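WbmS, polysaccharide deacetylase involved in O-antigen biosynthesis (Bordetella bronchiseptica, PDB 3HFT) is probably a zinc-dependent polysaccharide deacetylase that removes acetyl groups from sugar units during O-antigen biosynthesis. Local coordinates at residues 41-46 against 67-72; 211-216 against 233-238; 160-165 against 200-205. All coordinates share one frame; numbering follows the deposited sequence. Where two conformers were deposited one is given.

Contact 1: 41-46 against 67-72. With EDO (1,2-ethanediol), chain D.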
loop_
_atom_site.group_PDB
_atom_site.type_symbol
_atom_site.label_atom_id
_atom_site.label_comp_id
_atom_site.label_asym_id
_atom_site.label_seq_id
_atom_site.Cartn_x
_atom_site.Cartn_y
_atom_site.Cartn_z
ATOM N N LEU A 41 -0.396 17.303 -8.947
ATOM C CA LEU A 41 1.006 17.107 -9.296
ATOM C C LEU A 41 1.794 17.062 -8.001
ATOM O O LEU A 41 1.664 17.966 -7.134
ATOM C CB LEU A 41 1.514 18.250 -10.179
ATOM C CG LEU A 41 0.880 18.419 -11.565
ATOM C CD1 LEU A 41 1.391 19.715 -12.243
ATOM C CD2 LEU A 41 1.160 17.210 -12.422
ATOM N N THR A 42 2.576 16.008 -7.837
ATOM C CA THR A 42 3.383 15.828 -6.649
ATOM C C THR A 42 4.836 15.579 -7.066
ATOM O O THR A 42 5.103 14.949 -8.091
ATOM C CB THR A 42 2.845 14.692 -5.723
ATOM O OG1 THR A 42 3.052 13.416 -6.334
ATOM C CG2 THR A 42 1.346 14.897 -5.374
ATOM N N PHE A 43 5.752 16.090 -6.250
ATOM C CA PHE A 43 7.167 16.012 -6.514
ATOM C C PHE A 43 7.919 15.448 -5.329
ATOM O O PHE A 43 7.918 16.023 -4.269
ATOM C CB PHE A 43 7.666 17.414 -6.867
ATOM C CG PHE A 43 7.033 17.949 -8.121
ATOM C CD1 PHE A 43 7.601 17.684 -9.355
ATOM C CD2 PHE A 43 5.856 18.667 -8.061
ATOM C CE1 PHE A 43 6.988 18.103 -10.514
ATOM C CE2 PHE A 43 5.233 19.106 -9.203
ATOM C CZ PHE A 43 5.787 18.820 -10.431
ATOM N N ASP A 44 8.519 14.283 -5.522
ATOM C CA ASP A 44 9.397 13.649 -4.557
ATOM C C ASP A 44 10.816 14.193 -4.871
ATOM O O ASP A 44 11.418 13.878 -5.921
ATOM C CB ASP A 44 9.397 12.140 -4.725
ATOM C CG ASP A 44 8.085 11.490 -4.286
ATOM O OD1 ASP A 44 7.226 12.169 -3.690
ATOM O OD2 ASP A 44 7.936 10.275 -4.536
ATOM N N ILE A 45 11.304 15.039 -3.994
ATOM C CA ILE A 45 12.535 15.803 -4.261
ATOM C C ILE A 45 13.754 14.872 -4.397
ATOM O O ILE A 45 14.610 15.100 -5.228
ATOM C CB ILE A 45 12.670 16.955 -3.246
ATOM C CG1 ILE A 45 11.518 17.972 -3.468
ATOM C CG2 ILE A 45 14.072 17.656 -3.341
ATOM C CD1 ILE A 45 11.484 19.155 -2.453
ATOM N N ASP A 46 13.789 13.797 -3.616
ATOM C CA ASP A 46 14.850 12.780 -3.672
ATOM C C ASP A 46 16.269 13.343 -3.740
ATOM O O ASP A 46 17.071 12.951 -4.600
ATOM C CB ASP A 46 14.607 11.788 -4.818
ATOM C CG ASP A 46 13.516 10.805 -4.482
ATOM O OD1 ASP A 46 12.727 11.131 -3.573
ATOM O OD2 ASP A 46 13.439 9.735 -5.120
ATOM N N ALA A 67 0.798 22.626 -6.712
ATOM C CA ALA A 67 1.608 21.427 -6.663
ATOM C C ALA A 67 1.994 21.130 -5.213
ATOM O O ALA A 67 1.956 22.016 -4.360
ATOM C CB ALA A 67 2.855 21.550 -7.580
ATOM N N THR A 68 2.312 19.872 -4.935
ATOM C CA THR A 68 2.729 19.455 -3.599
ATOM C C THR A 68 4.140 18.875 -3.710
ATOM O O THR A 68 4.420 18.124 -4.628
ATOM C CB THR A 68 1.781 18.420 -3.048
ATOM O OG1 THR A 68 0.444 18.932 -3.126
ATOM C CG2 THR A 68 2.142 18.079 -1.607
ATOM N N TRP A 69 5.010 19.217 -2.759
ATOM C CA TRP A 69 6.450 18.896 -2.848
ATOM C C TRP A 69 6.838 18.141 -1.612
ATOM O O TRP A 69 6.636 18.647 -0.496
ATOM C CB TRP A 69 7.287 20.203 -2.930
ATOM C CG TRP A 69 6.889 21.075 -4.102
ATOM C CD1 TRP A 69 5.784 21.851 -4.186
ATOM C CD2 TRP A 69 7.547 21.183 -5.372
ATOM N NE1 TRP A 69 5.732 22.486 -5.388
ATOM C CE2 TRP A 69 6.798 22.087 -6.147
ATOM C CE3 TRP A 69 8.728 20.662 -5.900
ATOM C CZ2 TRP A 69 7.144 22.422 -7.454
ATOM C CZ3 TRP A 69 9.081 20.993 -7.207
ATOM C CH2 TRP A 69 8.295 21.888 -7.961
ATOM N N PHE A 70 7.393 16.949 -1.776
ATOM C CA PHE A 70 7.787 16.155 -0.610
ATOM C C PHE A 70 9.292 16.284 -0.358
ATOM O O PHE A 70 10.102 15.833 -1.157
ATOM C CB PHE A 70 7.326 14.712 -0.767
ATOM C CG PHE A 70 5.845 14.564 -0.786
ATOM C CD1 PHE A 70 5.093 14.717 0.382
ATOM C CD2 PHE A 70 5.185 14.221 -1.948
ATOM C CE1 PHE A 70 3.744 14.559 0.348
ATOM C CE2 PHE A 70 3.825 14.059 -1.953
ATOM C CZ PHE A 70 3.107 14.247 -0.811
ATOM N N ALA A 71 9.643 16.942 0.755
ATOM C CA ALA A 71 11.045 17.309 1.027
ATOM C C ALA A 71 11.854 16.182 1.649
ATOM O O ALA A 71 11.389 15.478 2.571
ATOM C CB ALA A 71 11.099 18.552 1.954
ATOM N N THR A 72 13.072 16.024 1.149
ATOM C CA THR A 72 14.001 15.019 1.633
ATOM C C THR A 72 15.072 15.594 2.544
ATOM O O THR A 72 15.604 14.907 3.401
ATOM C CB THR A 72 14.720 14.309 0.455
ATOM O OG1 THR A 72 15.131 15.274 -0.534
ATOM C CG2 THR A 72 13.811 13.267 -0.194
HETATM C C1 EDO D . 14.976 7.522 -8.999
HETATM O O1 EDO D . 14.230 7.131 -10.154
HETATM C C2 EDO D . 14.631 8.968 -8.626
HETATM O O2 EDO D . 14.894 9.217 -7.234
HETATM O O HOH W 1 -0.615 18.407 -5.597
#
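Strands 41-44 and 67-71 run side by side in the same direction, their short axes 4.7 Å apart and 16° from parallel, and pair Thr42 with Thr68, Phe43 with Trp69 and Asp44 with Phe70. Four backbone bonds zip them together: Leu41 O takes Thr68 N, Phe43 N gives to Thr68 O, Phe43 O takes Phe70 N at 2.7 Å, and Ile45 N reaches Phe70 O. On one face, Phe43 and Trp69 form an offset face-to-face stack, with the phenyl and six-membered indole centroids 4.4 Å apart and the planes tilted by 19°. Both rings swing to the N-terminal side of their strands, CG lying opposite the carbonyl carbon (Phe43 chi1 -63°), and this rotation lays them alongside each other on the same face. Ala67 CB sits at the edge of the Phe43 ring, 3.8 Å from CE2. On the other face, Asp44 OD1 comes within 3.4 Å of Phe70 CD2 at a slant to the ring; that oxygen's strong partner is Arg125, in a salt bridge. At the end of the pair, Ile45 CD1 rests 4.0 Å from Ala71 CA, and Thr72 CG2 lies 3.5 Å from Asp46 N. Asp46 OD1 is a zinc ligand together with His92 and His127, while its OD2 accepts a 2.6 Å bond from O2 of a 1,2-ethanediol, probably from the crystallisation liquor. The strand ends at Asp44, and the loop just beyond it brings Asp46 to the metal, consistent with the first aspartate motif of NodB-type deacetylases. Helix 50-63 of this beta-alpha-beta unit packs Thr56 against the stacked rings, helix 77-83 meets Trp69 and Ile45, and strands 203-207 and 87-91 continue the parallel sheet on its two sides.

Contact 2: 211-216 against 233-238. With EDO (1,2-ethanediol), chain D.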
loop_
_atom_site.group_PDB
_atom_site.type_symbol
_atom_site.label_atom_id
_atom_site.label_comp_id
_atom_site.label_asym_id
_atom_site.label_seq_id
_atom_site.Cartn_x
_atom_site.Cartn_y
_atom_site.Cartn_z
ATOM N N HIS A 211 14.448 13.591 -12.935
ATOM C CA HIS A 211 13.932 13.091 -14.224
ATOM C C HIS A 211 13.341 14.192 -15.063
ATOM O O HIS A 211 13.412 14.157 -16.292
ATOM C CB HIS A 211 12.947 11.941 -14.029
ATOM C CG HIS A 211 13.559 10.749 -13.379
ATOM N ND1 HIS A 211 14.754 10.220 -13.801
ATOM C CD2 HIS A 211 13.174 10.013 -12.313
ATOM C CE1 HIS A 211 15.066 9.188 -13.039
ATOM N NE2 HIS A 211 14.117 9.037 -12.132
ATOM N N VAL A 212 12.756 15.195 -14.419
ATOM C CA VAL A 212 12.257 16.364 -15.174
ATOM C C VAL A 212 13.468 17.084 -15.785
ATOM O O VAL A 212 13.452 17.476 -16.934
ATOM C CB VAL A 212 11.400 17.303 -14.268
ATOM C CG1 VAL A 212 10.974 18.592 -15.002
ATOM C CG2 VAL A 212 10.148 16.521 -13.741
ATOM N N TYR A 213 14.529 17.260 -15.015
ATOM C CA TYR A 213 15.726 17.917 -15.530
ATOM C C TYR A 213 16.347 17.198 -16.731
ATOM O O TYR A 213 16.730 17.837 -17.702
ATOM C CB TYR A 213 16.777 18.066 -14.426
ATOM C CG TYR A 213 17.849 19.056 -14.797
ATOM C CD1 TYR A 213 17.689 20.425 -14.541
ATOM C CD2 TYR A 213 19.000 18.649 -15.449
ATOM C CE1 TYR A 213 18.654 21.337 -14.887
ATOM C CE2 TYR A 213 19.951 19.575 -15.830
ATOM C CZ TYR A 213 19.767 20.911 -15.534
ATOM O OH TYR A 213 20.726 21.818 -15.875
HETATM N N MSE A 214 16.470 15.882 -16.655
HETATM C CA MSE A 214 17.108 15.103 -17.737
HETATM C C MSE A 214 16.116 14.618 -18.784
HETATM O O MSE A 214 16.526 13.995 -19.758
HETATM C CB MSE A 214 17.819 13.858 -17.179
HETATM C CG MSE A 214 18.845 14.172 -16.064
HETATM SE SE MSE A 214 19.825 12.548 -15.596
HETATM C CE MSE A 214 20.637 12.588 -16.781
ATOM N N ASN A 215 14.827 14.873 -18.572
ATOM C CA ASN A 215 13.778 14.412 -19.495
ATOM C C ASN A 215 13.882 12.917 -19.685
ATOM O O ASN A 215 13.751 12.385 -20.791
ATOM C CB ASN A 215 13.821 15.144 -20.829
ATOM C CG ASN A 215 12.630 14.805 -21.738
ATOM O OD1 ASN A 215 11.509 14.574 -21.268
ATOM N ND2 ASN A 215 12.876 14.784 -23.043
ATOM N N THR A 216 14.042 12.232 -18.565
ATOM C CA THR A 216 14.268 10.792 -18.567
ATOM C C THR A 216 13.172 9.995 -19.279
ATOM O O THR A 216 11.987 10.108 -18.959
ATOM C CB THR A 216 14.353 10.242 -17.135
ATOM O OG1 THR A 216 15.365 10.952 -16.430
ATOM C CG2 THR A 216 14.635 8.732 -17.125
ATOM N N VAL A 233 27.223 22.143 -14.763
ATOM C CA VAL A 233 27.780 22.415 -16.069
ATOM C C VAL A 233 27.525 21.266 -17.022
ATOM O O VAL A 233 27.102 21.469 -18.134
ATOM C CB VAL A 233 29.309 22.637 -15.980
ATOM C CG1 VAL A 233 29.938 22.750 -17.379
ATOM C CG2 VAL A 233 29.629 23.876 -15.120
ATOM N N ASP A 234 27.760 20.042 -16.585
ATOM C CA ASP A 234 27.657 18.899 -17.471
ATOM C C ASP A 234 26.269 18.238 -17.546
ATOM O O ASP A 234 25.949 17.587 -18.539
ATOM C CB ASP A 234 28.622 17.816 -17.016
ATOM C CG ASP A 234 30.074 18.113 -17.359
ATOM O OD1 ASP A 234 30.392 19.252 -17.825
ATOM O OD2 ASP A 234 30.881 17.169 -17.132
ATOM N N LEU A 235 25.464 18.340 -16.493
ATOM C CA LEU A 235 24.219 17.570 -16.471
ATOM C C LEU A 235 23.292 17.881 -17.627
ATOM O O LEU A 235 22.617 16.978 -18.146
ATOM C CB LEU A 235 23.486 17.716 -15.130
ATOM C CG LEU A 235 22.290 16.761 -14.923
ATOM C CD1 LEU A 235 22.706 15.291 -15.092
ATOM C CD2 LEU A 235 21.555 16.993 -13.564
ATOM N N ILE A 236 23.241 19.145 -18.034
ATOM C CA ILE A 236 22.331 19.567 -19.098
ATOM C C ILE A 236 22.628 18.813 -20.433
ATOM O O ILE A 236 21.719 18.608 -21.265
ATOM C CB ILE A 236 22.442 21.114 -19.320
ATOM C CG1 ILE A 236 21.412 21.605 -20.345
ATOM C CG2 ILE A 236 23.836 21.523 -19.746
ATOM C CD1 ILE A 236 20.030 21.308 -19.951
ATOM N N ARG A 237 23.885 18.393 -20.611
ATOM C CA ARG A 237 24.309 17.668 -21.822
ATOM C C ARG A 237 23.631 16.281 -21.903
ATOM O O ARG A 237 23.507 15.713 -22.967
ATOM C CB ARG A 237 25.819 17.504 -21.864
ATOM C CG ARG A 237 26.595 18.821 -21.990
ATOM C CD ARG A 237 28.026 18.595 -22.152
ATOM N NE ARG A 237 28.318 17.862 -23.382
ATOM C CZ ARG A 237 29.465 17.232 -23.600
ATOM N NH1 ARG A 237 30.461 17.313 -22.731
ATOM N NH2 ARG A 237 29.649 16.540 -24.704
ATOM N N TRP A 238 23.203 15.762 -20.768
ATOM C CA TRP A 238 22.508 14.478 -20.704
ATOM C C TRP A 238 20.993 14.564 -20.872
ATOM O O TRP A 238 20.321 13.532 -20.846
ATOM C CB TRP A 238 22.799 13.794 -19.381
ATOM C CG TRP A 238 24.189 13.357 -19.248
ATOM C CD1 TRP A 238 25.249 14.097 -18.857
ATOM C CD2 TRP A 238 24.661 12.042 -19.461
ATOM N NE1 TRP A 238 26.370 13.314 -18.807
ATOM C CE2 TRP A 238 26.031 12.041 -19.181
ATOM C CE3 TRP A 238 24.042 10.848 -19.852
ATOM C CZ2 TRP A 238 26.803 10.902 -19.300
ATOM C CZ3 TRP A 238 24.796 9.729 -19.973
ATOM C CH2 TRP A 238 26.148 9.743 -19.680
HETATM C C1 EDO D . 14.976 7.522 -8.999
HETATM O O1 EDO D . 14.230 7.131 -10.154
HETATM C C2 EDO D . 14.631 8.968 -8.626
HETATM O O2 EDO D . 14.894 9.217 -7.234
HETATM O O HOH W 2 23.359 21.396 -16.157
#
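Where helix 209-214 ends in a Schellman motif, its last two residues, Tyr213 and Met214, pack against the 3-10 turn 235-238. Leu235 wedges between them. Its CD2 meets the tyrosine ring 3.6 Å from Tyr213 CD2, and its CD1 lies 3.8 Å from CE of Met214, a selenomethionine. That chain bends at its last torsion (chi3 75°), which carries CE on to Trp238 CB at 3.6 Å. The Tyr213 side chain crosses Ile236 at about a right angle, its OH nearing Ile236 CB, and shares a water with the turn: the water lies 2.7 Å from Tyr213 OH and also takes a weak bond from Ile236 N. No direct hydrogen bond spans the two segments. Back at the start of 211-216, the imidazole of His211 is held at both nitrogens. ND1 pairs with Thr216 OG1 at 2.8 Å, and NE2 gives a nearly straight bond to O1 of a bound 1,2-ethanediol, whose other hydroxyl bonds to the zinc ligand Asp46. Thr216 N returns to His211 O at 3.0 Å, with a weak bond from Asn215 N to Val212 O inside it, and Asn215 takes positive phi: the classic Schellman closure of a helix C terminus.

Contact 3: 160-165 against 200-205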
loop_
_atom_site.group_PDB
_atom_site.type_symbol
_atom_site.label_atom_id
_atom_site.label_comp_id
_atom_site.label_asym_id
_atom_site.label_seq_id
_atom_site.Cartn_x
_atom_site.Cartn_y
_atom_site.Cartn_z
ATOM N N LEU A 160 -9.977 5.431 -9.008
ATOM C CA LEU A 160 -9.458 5.735 -7.676
ATOM C C LEU A 160 -10.142 6.869 -6.985
ATOM O O LEU A 160 -10.581 7.833 -7.648
ATOM C CB LEU A 160 -8.013 6.073 -7.793
ATOM C CG LEU A 160 -7.087 4.935 -8.224
ATOM C CD1 LEU A 160 -5.691 5.478 -8.428
ATOM C CD2 LEU A 160 -7.117 3.789 -7.176
ATOM N N GLN A 161 -10.192 6.767 -5.655
ATOM C CA GLN A 161 -10.801 7.750 -4.763
ATOM C C GLN A 161 -9.978 7.721 -3.452
ATOM O O GLN A 161 -9.550 6.641 -3.015
ATOM C CB GLN A 161 -12.265 7.333 -4.437
ATOM C CG GLN A 161 -13.138 6.852 -5.639
ATOM C CD GLN A 161 -13.572 7.990 -6.542
ATOM O OE1 GLN A 161 -13.449 9.143 -6.155
ATOM N NE2 GLN A 161 -14.104 7.674 -7.742
ATOM N N PRO A 162 -9.781 8.878 -2.790
ATOM C CA PRO A 162 -9.103 8.834 -1.500
ATOM C C PRO A 162 -10.101 8.214 -0.499
ATOM O O PRO A 162 -11.297 8.163 -0.776
ATOM C CB PRO A 162 -8.867 10.322 -1.180
ATOM C CG PRO A 162 -10.058 10.985 -1.821
ATOM C CD PRO A 162 -10.268 10.226 -3.097
ATOM N N TRP A 163 -9.613 7.734 0.637
ATOM C CA TRP A 163 -10.463 7.138 1.646
ATOM C C TRP A 163 -9.963 7.433 3.053
ATOM O O TRP A 163 -8.816 7.818 3.246
ATOM C CB TRP A 163 -10.602 5.623 1.404
ATOM C CG TRP A 163 -9.417 4.786 1.616
ATOM C CD1 TRP A 163 -9.025 4.241 2.798
ATOM C CD2 TRP A 163 -8.457 4.338 0.634
ATOM N NE1 TRP A 163 -7.901 3.501 2.626
ATOM C CE2 TRP A 163 -7.531 3.529 1.308
ATOM C CE3 TRP A 163 -8.294 4.556 -0.732
ATOM C CZ2 TRP A 163 -6.461 2.933 0.672
ATOM C CZ3 TRP A 163 -7.246 3.969 -1.376
ATOM C CH2 TRP A 163 -6.318 3.162 -0.674
ATOM N N ARG A 164 -10.843 7.271 4.039
ATOM C CA ARG A 164 -10.476 7.484 5.423
ATOM C C ARG A 164 -9.682 6.301 5.964
ATOM O O ARG A 164 -10.131 5.157 5.859
ATOM C CB ARG A 164 -11.704 7.608 6.304
ATOM C CG ARG A 164 -12.539 8.799 6.008
ATOM C CD ARG A 164 -13.842 8.729 6.758
ATOM N NE ARG A 164 -14.910 9.392 6.000
ATOM C CZ ARG A 164 -15.254 10.673 6.112
ATOM N NH1 ARG A 164 -14.634 11.495 6.967
ATOM N NH2 ARG A 164 -16.249 11.132 5.359
ATOM N N HIS A 165 -8.550 6.591 6.604
ATOM C CA HIS A 165 -7.793 5.558 7.307
ATOM C C HIS A 165 -8.462 5.296 8.660
ATOM O O HIS A 165 -9.180 6.161 9.172
ATOM C CB HIS A 165 -6.351 5.981 7.482
ATOM C CG HIS A 165 -5.469 4.891 7.996
ATOM N ND1 HIS A 165 -5.430 3.646 7.413
ATOM C CD2 HIS A 165 -4.584 4.860 9.018
ATOM C CE1 HIS A 165 -4.586 2.883 8.078
ATOM N NE2 HIS A 165 -4.063 3.588 9.061
ATOM N N ASP A 200 -13.600 10.656 -13.402
ATOM C CA ASP A 200 -14.427 10.160 -12.307
ATOM C C ASP A 200 -13.634 9.702 -11.074
ATOM O O ASP A 200 -14.217 9.131 -10.155
ATOM C CB ASP A 200 -15.301 8.980 -12.770
ATOM C CG ASP A 200 -14.518 7.903 -13.555
ATOM O OD1 ASP A 200 -13.320 8.063 -13.872
ATOM O OD2 ASP A 200 -15.155 6.892 -13.900
ATOM N N GLY A 201 -12.347 9.987 -11.044
ATOM C CA GLY A 201 -11.514 9.588 -9.918
ATOM C C GLY A 201 -10.525 10.667 -9.583
ATOM O O GLY A 201 -10.558 11.761 -10.172
ATOM N N ILE A 202 -9.664 10.379 -8.610
ATOM C CA ILE A 202 -8.584 11.261 -8.242
ATOM C C ILE A 202 -7.347 10.958 -9.070
ATOM O O ILE A 202 -7.014 9.797 -9.278
ATOM C CB ILE A 202 -8.297 11.178 -6.708
ATOM C CG1 ILE A 202 -7.428 12.365 -6.294
ATOM C CG2 ILE A 202 -7.681 9.821 -6.310
ATOM C CD1 ILE A 202 -7.160 12.397 -4.816
ATOM N N ASN A 203 -6.648 11.997 -9.557
ATOM C CA ASN A 203 -5.477 11.829 -10.425
ATOM C C ASN A 203 -4.204 12.418 -9.827
ATOM O O ASN A 203 -3.935 13.626 -9.969
ATOM C CB ASN A 203 -5.750 12.520 -11.762
ATOM C CG ASN A 203 -6.980 11.978 -12.461
ATOM O OD1 ASN A 203 -6.877 11.012 -13.245
ATOM N ND2 ASN A 203 -8.135 12.637 -12.265
ATOM N N VAL A 204 -3.452 11.600 -9.098
ATOM C CA VAL A 204 -2.226 12.047 -8.459
ATOM C C VAL A 204 -1.053 11.479 -9.267
ATOM O O VAL A 204 -1.009 10.266 -9.575
ATOM C CB VAL A 204 -2.155 11.623 -6.968
ATOM C CG1 VAL A 204 -0.910 12.228 -6.301
ATOM C CG2 VAL A 204 -3.436 11.997 -6.209
ATOM N N LEU A 205 -0.132 12.366 -9.656
ATOM C CA LEU A 205 1.058 11.962 -10.407
ATOM C C LEU A 205 2.274 12.342 -9.587
ATOM O O LEU A 205 2.253 13.357 -8.873
ATOM C CB LEU A 205 1.105 12.634 -11.787
ATOM C CG LEU A 205 -0.012 12.294 -12.778
ATOM C CD1 LEU A 205 -1.218 13.255 -12.625
ATOM C CD2 LEU A 205 0.471 12.359 -14.209
#
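Ile202 packs beside the carbonyl of Leu160 and on towards Pro162. CB stands 4.2 Å from Leu160 O. From it CG2 projects between the backbone N and the carbonyl carbon, where it meets Leu160 O at 3.8 Å, then Leu160 CB at 4.0 Å and Pro162 CD at 4.1 Å. The longer branch starts opposite the backbone N (chi1 -165°) and runs out extended through CG1 to CD1, which comes to 4.2 Å from the same Pro162 CD; both methyls of Ile202 approach that carbon from the same side. Next to this apolar patch, Ile202 N gives a 2.9 Å bond to Leu160 O. The donor sits well above the carbonyl plane, 41° out of it, so the approach is not along a lone pair. Gly201 CA is closer than usual to that oxygen too, 3.0 Å from Leu160 O, and the glycine has no side chain to crowd it. This single backbone bond joins the lead-in to strand 203-207, a member of the central parallel sheet, to the lead-in to strand 163-164, an outer strand of the smaller mixed sheet. The two sheets of this deacetylase domain thus meet here through loops and not through paired strands. Ile202 also packs on Phe40 of strand 39-44, while Pro162 is backed by Trp35 and Val171. In the conformer described, one of two deposited, Gln161 folds at CB-CG and adds a less certain second bond: NE2 gives to Asp200 O at 2.8 Å, in that carbonyl's plane but with the oxygen 19° out of the Gln161 amide plane, while OE1 accepts from Trp35 NE1. Gln161 packs on Ala156 and Trp163 on Pro153 of the second subunit, where Tyr185 OH bonds to Arg164 O.

From the N terminus, contact 1 comes first and closes the loop that carries helix 50-63. Contact 3 follows, spanning 34 residues that include strands 171-172 and 177-178 and helix 179-185; contact 2 then closes the shorter excursion holding helix 219-224. The three stand in series, without nesting or crossing. Contacts 1 and 3 touch directly, since strands 39-44 and 203-207 are neighbours in the parallel sheet: Thr42 OG1 probably bonds to Leu205 O at 2.7 Å. Strand 203-207 leads into helix 209-214, taking the chain from contact 3 to contact 2, whose centres lie about 32 Å apart. Contacts 1 and 2 share a bound ethanediol, which bonds the zinc ligand Asp46 and His211.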